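Local atomic coordinates of fatty acid synthase 1, isoform A (Drosophila melanogaster, PDB entry 6FN6), a protein that probably catalyses the de novo synthesis of long-chain saturated fatty acids with NADPH, and is represented by its dehydratase, enoylreductase and ketoreductase modifying region. Residues D133-K136 and E137-L140; D615-T619 and S620-A624; G966-I969 and R970-Q973. All coordinates share one frame; numbering follows the deposited sequence.

Contact 1: residues D133-K136 and E137-L140; sequences DVYK and ELRL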
# COMPACT_ATOMS: atom_id res chain seq x y z
N ASP A 133 -15.87 -26.55 -31.04
CA ASP A 133 -16.72 -26.40 -29.86
C ASP A 133 -16.24 -25.25 -29.00
O ASP A 133 -17.02 -24.40 -28.57
CB ASP A 133 -16.75 -27.69 -29.03
CG ASP A 133 -17.32 -28.86 -29.79
OD1 ASP A 133 -18.27 -28.66 -30.58
OD2 ASP A 133 -16.82 -29.99 -29.59
N VAL A 134 -14.93 -25.23 -28.74
CA VAL A 134 -14.33 -24.21 -27.89
C VAL A 134 -14.60 -22.81 -28.42
O VAL A 134 -15.01 -21.93 -27.67
CB VAL A 134 -12.81 -24.46 -27.75
CG1 VAL A 134 -12.11 -23.24 -27.16
CG2 VAL A 134 -12.55 -25.69 -26.91
N TYR A 135 -14.36 -22.60 -29.70
CA TYR A 135 -14.40 -21.26 -30.26
C TYR A 135 -15.83 -20.84 -30.63
O TYR A 135 -16.10 -19.66 -30.85
CB TYR A 135 -13.46 -21.15 -31.45
CG TYR A 135 -12.01 -21.13 -31.01
CD1 TYR A 135 -11.45 -19.98 -30.48
CD2 TYR A 135 -11.22 -22.27 -31.09
CE1 TYR A 135 -10.14 -19.95 -30.06
CE2 TYR A 135 -9.91 -22.25 -30.67
CZ TYR A 135 -9.38 -21.10 -30.15
OH TYR A 135 -8.06 -21.08 -29.73
N LYS A 136 -16.74 -21.81 -30.71
CA LYS A 136 -18.15 -21.48 -30.79
C LYS A 136 -18.57 -20.86 -29.45
O LYS A 136 -19.26 -19.84 -29.42
CB LYS A 136 -19.00 -22.71 -31.11
CG LYS A 136 -20.48 -22.49 -30.86
CD LYS A 136 -21.34 -23.59 -31.46
CE LYS A 136 -22.81 -23.21 -31.36
NZ LYS A 136 -23.72 -24.33 -31.73
N GLU A 137 -18.15 -21.50 -28.36
CA GLU A 137 -18.43 -21.01 -27.02
C GLU A 137 -17.90 -19.59 -26.85
O GLU A 137 -18.62 -18.70 -26.40
CB GLU A 137 -17.79 -21.94 -25.97
CG GLU A 137 -17.73 -21.38 -24.55
CD GLU A 137 -19.10 -21.13 -23.96
OE1 GLU A 137 -20.09 -21.65 -24.51
OE2 GLU A 137 -19.18 -20.41 -22.94
N LEU A 138 -16.65 -19.38 -27.22
CA LEU A 138 -15.99 -18.09 -27.07
C LEU A 138 -16.65 -17.01 -27.92
O LEU A 138 -16.80 -15.87 -27.47
CB LEU A 138 -14.51 -18.21 -27.42
CG LEU A 138 -13.67 -19.12 -26.52
CD1 LEU A 138 -12.26 -19.25 -27.06
CD2 LEU A 138 -13.64 -18.62 -25.09
N ARG A 139 -17.03 -17.35 -29.15
CA ARG A 139 -17.70 -16.41 -30.04
C ARG A 139 -18.92 -15.78 -29.37
O ARG A 139 -19.13 -14.58 -29.47
CB ARG A 139 -18.14 -17.10 -31.33
CG ARG A 139 -17.11 -17.05 -32.46
CD ARG A 139 -17.76 -17.30 -33.82
NE ARG A 139 -18.48 -18.57 -33.88
CZ ARG A 139 -17.93 -19.74 -34.17
NH1 ARG A 139 -16.63 -19.83 -34.43
NH2 ARG A 139 -18.68 -20.83 -34.20
N LEU A 140 -19.70 -16.60 -28.69
CA LEU A 140 -20.91 -16.12 -28.03
C LEU A 140 -20.58 -15.12 -26.93
O LEU A 140 -21.41 -14.28 -26.57
CB LEU A 140 -21.71 -17.28 -27.44
CG LEU A 140 -22.80 -17.86 -28.34
CD1 LEU A 140 -22.22 -18.40 -29.64
CD2 LEU A 140 -23.56 -18.94 -27.60

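Contact 2: residues D615-T619 and S620-A624; sequences DVMLT and SGKLA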
# COMPACT_ATOMS: atom_id res chain seq x y z
N ASP A 615 -26.83 0.56 -7.25
CA ASP A 615 -27.79 0.49 -8.34
C ASP A 615 -27.35 1.39 -9.49
O ASP A 615 -27.44 1.01 -10.66
CB ASP A 615 -29.19 0.89 -7.86
CG ASP A 615 -29.75 -0.07 -6.83
OD1 ASP A 615 -29.31 -1.24 -6.80
OD2 ASP A 615 -30.61 0.35 -6.03
N VAL A 616 -26.87 2.58 -9.16
CA VAL A 616 -26.40 3.53 -10.16
C VAL A 616 -25.18 2.97 -10.87
O VAL A 616 -25.09 3.00 -12.10
CB VAL A 616 -26.08 4.90 -9.53
CG1 VAL A 616 -25.66 5.90 -10.60
CG2 VAL A 616 -27.27 5.43 -8.75
N MET A 617 -24.23 2.46 -10.09
CA MET A 617 -22.98 1.94 -10.64
C MET A 617 -23.25 0.78 -11.58
O MET A 617 -22.64 0.68 -12.65
CB MET A 617 -22.03 1.51 -9.51
CG MET A 617 -21.50 2.66 -8.66
SD MET A 617 -20.58 3.89 -9.61
CE MET A 617 -20.26 5.12 -8.35
N LEU A 618 -24.15 -0.11 -11.18
CA LEU A 618 -24.51 -1.25 -12.01
C LEU A 618 -25.15 -0.80 -13.31
O LEU A 618 -24.78 -1.25 -14.39
CB LEU A 618 -25.45 -2.19 -11.26
CG LEU A 618 -25.81 -3.50 -11.97
CD1 LEU A 618 -24.58 -4.26 -12.44
CD2 LEU A 618 -26.65 -4.38 -11.06
N THR A 619 -26.12 0.11 -13.20
CA THR A 619 -26.84 0.59 -14.37
C THR A 619 -25.90 1.31 -15.33
O THR A 619 -25.96 1.10 -16.54
CB THR A 619 -27.99 1.54 -13.97
OG1 THR A 619 -28.93 0.84 -13.14
CG2 THR A 619 -28.72 2.08 -15.21
N SER A 620 -25.03 2.16 -14.79
CA SER A 620 -24.12 2.95 -15.61
C SER A 620 -23.04 2.08 -16.25
O SER A 620 -22.52 2.41 -17.32
CB SER A 620 -23.47 4.05 -14.77
OG SER A 620 -22.59 3.51 -13.80
N GLY A 621 -22.69 0.98 -15.59
CA GLY A 621 -21.68 0.07 -16.10
C GLY A 621 -20.31 0.26 -15.47
O GLY A 621 -19.37 -0.47 -15.78
N LYS A 622 -20.19 1.25 -14.59
CA LYS A 622 -18.94 1.49 -13.88
C LYS A 622 -18.60 0.26 -13.04
O LYS A 622 -17.43 -0.05 -12.81
CB LYS A 622 -19.03 2.75 -13.02
CG LYS A 622 -19.06 4.04 -13.83
CD LYS A 622 -19.31 5.26 -12.95
CE LYS A 622 -18.13 5.56 -12.03
NZ LYS A 622 -16.90 5.95 -12.78
N LEU A 623 -19.64 -0.43 -12.57
CA LEU A 623 -19.47 -1.67 -11.83
C LEU A 623 -19.91 -2.85 -12.70
O LEU A 623 -20.97 -2.81 -13.32
CB LEU A 623 -20.28 -1.64 -10.53
CG LEU A 623 -20.25 -2.90 -9.66
CD1 LEU A 623 -18.85 -3.17 -9.14
CD2 LEU A 623 -21.24 -2.78 -8.52
N ALA A 624 -19.09 -3.89 -12.74
CA ALA A 624 -19.40 -5.07 -13.55
C ALA A 624 -20.44 -5.92 -12.83
O ALA A 624 -20.78 -5.65 -11.67
CB ALA A 624 -18.15 -5.87 -13.84

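Contact 3: residues G966-I969 and R970-Q973; sequences GLMI and RRWQ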
# COMPACT_ATOMS: atom_id res chain seq x y z
N GLY A 966 -22.83 -31.30 -25.23
CA GLY A 966 -22.61 -31.84 -23.90
C GLY A 966 -22.39 -30.74 -22.88
O GLY A 966 -22.81 -30.87 -21.72
N LEU A 967 -21.73 -29.67 -23.30
CA LEU A 967 -21.46 -28.53 -22.43
C LEU A 967 -22.76 -27.88 -21.97
O LEU A 967 -22.98 -27.67 -20.77
CB LEU A 967 -20.59 -27.50 -23.14
CG LEU A 967 -20.32 -26.18 -22.41
CD1 LEU A 967 -19.69 -26.43 -21.05
CD2 LEU A 967 -19.44 -25.27 -23.25
N MET A 968 -23.63 -27.56 -22.92
CA MET A 968 -24.89 -26.89 -22.62
C MET A 968 -25.77 -27.77 -21.73
O MET A 968 -26.44 -27.27 -20.82
CB MET A 968 -25.62 -26.54 -23.91
CG MET A 968 -24.94 -25.45 -24.74
SD MET A 968 -24.59 -23.94 -23.82
CE MET A 968 -26.22 -23.50 -23.22
N ILE A 969 -25.78 -29.07 -22.00
CA ILE A 969 -26.58 -29.99 -21.21
C ILE A 969 -26.04 -30.02 -19.79
O ILE A 969 -26.81 -29.99 -18.83
CB ILE A 969 -26.59 -31.41 -21.85
CG1 ILE A 969 -27.26 -31.35 -23.22
CG2 ILE A 969 -27.29 -32.41 -20.94
CD1 ILE A 969 -27.08 -32.60 -24.06
N ARG A 970 -24.72 -30.06 -19.66
CA ARG A 970 -24.08 -30.05 -18.34
C ARG A 970 -24.46 -28.78 -17.58
O ARG A 970 -24.80 -28.83 -16.40
CB ARG A 970 -22.56 -30.16 -18.47
CG ARG A 970 -21.86 -30.28 -17.12
CD ARG A 970 -20.36 -30.50 -17.26
NE ARG A 970 -19.68 -29.33 -17.81
CZ ARG A 970 -19.41 -28.23 -17.12
NH1 ARG A 970 -19.78 -28.12 -15.85
NH2 ARG A 970 -18.77 -27.22 -17.70
N ARG A 971 -24.41 -27.65 -18.27
CA ARG A 971 -24.74 -26.37 -17.66
C ARG A 971 -26.20 -26.31 -17.23
O ARG A 971 -26.52 -25.79 -16.16
CB ARG A 971 -24.43 -25.23 -18.63
CG ARG A 971 -22.94 -25.00 -18.85
CD ARG A 971 -22.69 -23.84 -19.81
NE ARG A 971 -21.28 -23.45 -19.84
CZ ARG A 971 -20.72 -22.74 -20.81
NH1 ARG A 971 -21.43 -22.34 -21.85
NH2 ARG A 971 -19.43 -22.43 -20.74
N TRP A 972 -27.10 -26.86 -18.05
CA TRP A 972 -28.52 -26.87 -17.73
C TRP A 972 -28.80 -27.80 -16.56
O TRP A 972 -29.63 -27.50 -15.69
CB TRP A 972 -29.35 -27.29 -18.94
CG TRP A 972 -29.28 -26.32 -20.08
CD1 TRP A 972 -29.11 -24.97 -20.01
CD2 TRP A 972 -29.37 -26.64 -21.48
NE1 TRP A 972 -29.09 -24.42 -21.27
CE2 TRP A 972 -29.24 -25.43 -22.19
CE3 TRP A 972 -29.54 -27.82 -22.19
CZ2 TRP A 972 -29.29 -25.37 -23.58
CZ3 TRP A 972 -29.58 -27.77 -23.57
CH2 TRP A 972 -29.46 -26.55 -24.25
N GLN A 973 -28.12 -28.94 -16.53
CA GLN A 973 -28.33 -29.92 -15.48
C GLN A 973 -27.79 -29.40 -14.15
O GLN A 973 -28.36 -29.65 -13.09
CB GLN A 973 -27.67 -31.25 -15.84
CG GLN A 973 -28.44 -32.03 -16.90
CD GLN A 973 -27.75 -33.31 -17.31
OE1 GLN A 973 -26.52 -33.39 -17.32
NE2 GLN A 973 -28.54 -34.33 -17.64

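Contact 1: residues D133-K136 and E137-L140
Leu138 reaches back along helix 131-141 with a single methyl, CD1, which approaches Tyr135 obliquely at CD1 of its ring (3.6 Å) and also meets Val134 CG1 (4.0 Å). Having CG beside its own backbone N (chi1 -64°) turns Leu138 back toward these earlier residues, and the three side chains run the same way. Val134 CG1 lies over the rim of one tyrosine face, while the hydroxyl is hydrogen-bonded to Gln179 OE1 and Ile152 N. On the solvent side, Arg139 bends at chi3 and lays one face of its guanidinium over the turn before it. Arg139 NH2 lies 3.6 Å from Lys136 CB, and Tyr135 O sits above the same face near its rim. Lys136, extended throughout, carries NZ 6.6 Å from Arg139 NH2. Glu137 is bent at chi2 (63°), and its carboxylate forms salt bridges with Arg141, Arg188 and Arg971. Backbone i to i+4 bonds hold the turn, among them Leu138 N to Val134 O at 3.1 Å. Chemically, one helix in the predicted C-terminal hotdog region thus separates an apolar face from a charged one, and the three arginines around buried Glu137 would probably favour its ionised form.

Contact 2: residues D615-T619 and S620-A624
Met617 and Leu623 meet across the end of a helix, and the methionine shows how such an end is covered. Its CB packs against Leu623 CB at 3.7 Å. CG then leaves beside the backbone N (chi1 -68°), and a further bend at chi2 (-60°) brings SD over to Lys622, where it lies 3.8 Å from both CD and CE of the lysine. Beyond the sulfur, Met617 CE continues on an extended chi3 to 4.3 Å from Lys622 CE. The carbonyl oxygen of Met617 takes two backbone donors, Gly621 N at 3.0 Å and Leu623 N at 3.2 Å, arriving from opposite faces of the carbonyl plane, the second well above it. Gly621 leaves the helix with positive phi (99°) at the C' position, turning the chain back so that Leu623 can cover the last turn. Ser620 continues the helical pattern through its N, 2.8 Å from Val616 O, while its OG stands about equally far from the carbonyls of Val616 and Met617, either of which could take its proton. One residue earlier, Thr619 OG1 donates to Asp615 O, which also receives Thr619 N from the opposite face of its plane. Helix 613-620 follows strand 601-611; Asp615 and Thr619 rest on Phe880 of helix 876-885 and on Leu639, and Leu618 faces Leu628 and Val638 in the loop that leads to strand 642-646.

Contact 3: residues G966-I969 and R970-Q973
Met968 overlaps the indole of Trp972, one turn further along helix 963-974. Its CB stands over the six-membered ring, 3.9 Å from the centroid and only 15° off the ring normal, a CH-pi contact. The methionine chain is then bent at both chi2 and chi3, curling back so that the terminal CE comes 3.6 Å from Trp972 CZ2 and equally close to NE1. Met968 O lies above the same indole, toward its rim, and accepts Trp972 N at 2.9 Å, so a single residue covers the ring with both backbone and side chain. The rotation of the indole is fixed further by NE1, which is hydrogen-bonded to Asn942 of helix 935-946.

A second overlap pairs Leu967 with Arg971. The arginine runs extended from CG to NE, and the leucine CD2 sits over one face of its guanidinium, 3.7 Å from CZ, while CD1 touches NE at 3.6 Å. The same CD1 meets Arg970 NH2 obliquely, since Arg970 is folded back at chi3 (67°); the polar end of that arginine pairs with Glu974 and Thr157. Along the remaining side, Ile969 and Gln973 lie side by side, pointing the same way, CG2 of the isoleucine being 3.8 Å from CD of the amide. Ile969 also rests on Val979 and Ile981 of strand 978-982, and Trp972 on Val979, which seats the helix in a beta-alpha-beta unit of the ketoreductase domain.

Chemically, the helix offers two surfaces: an apolar and aromatic one turned to its own Rossmann-type fold, and one where Leu967 supports an arginine whose NH2 is committed to Glu137. Hydrocarbon against its face probably limits how far the guanidinium can swing, helping to direct NH2 at the carboxylate.

Overall arrangement
Contacts 1 and 3 show how two domains of one chain can be joined helix to helix. Their centres are 15 Å apart, and they touch through Glu137 OE2 and Arg971 NH2, a 3.0 Å salt bridge, with Leu967 CD2 packing 3.9 Å from Glu137 OE1. The dehydratase and ketoreductase ranges meet there. Contact 2, in the enoylreductase part, stands apart: its nearest atoms are about 16 Å from contact 1 and about 18 Å from contact 3. The predicted dehydratase site lies closest to contact 1, where the Tyr135 side chain is about 7 Å from that of Asp175 and about 9 Å from that of His24.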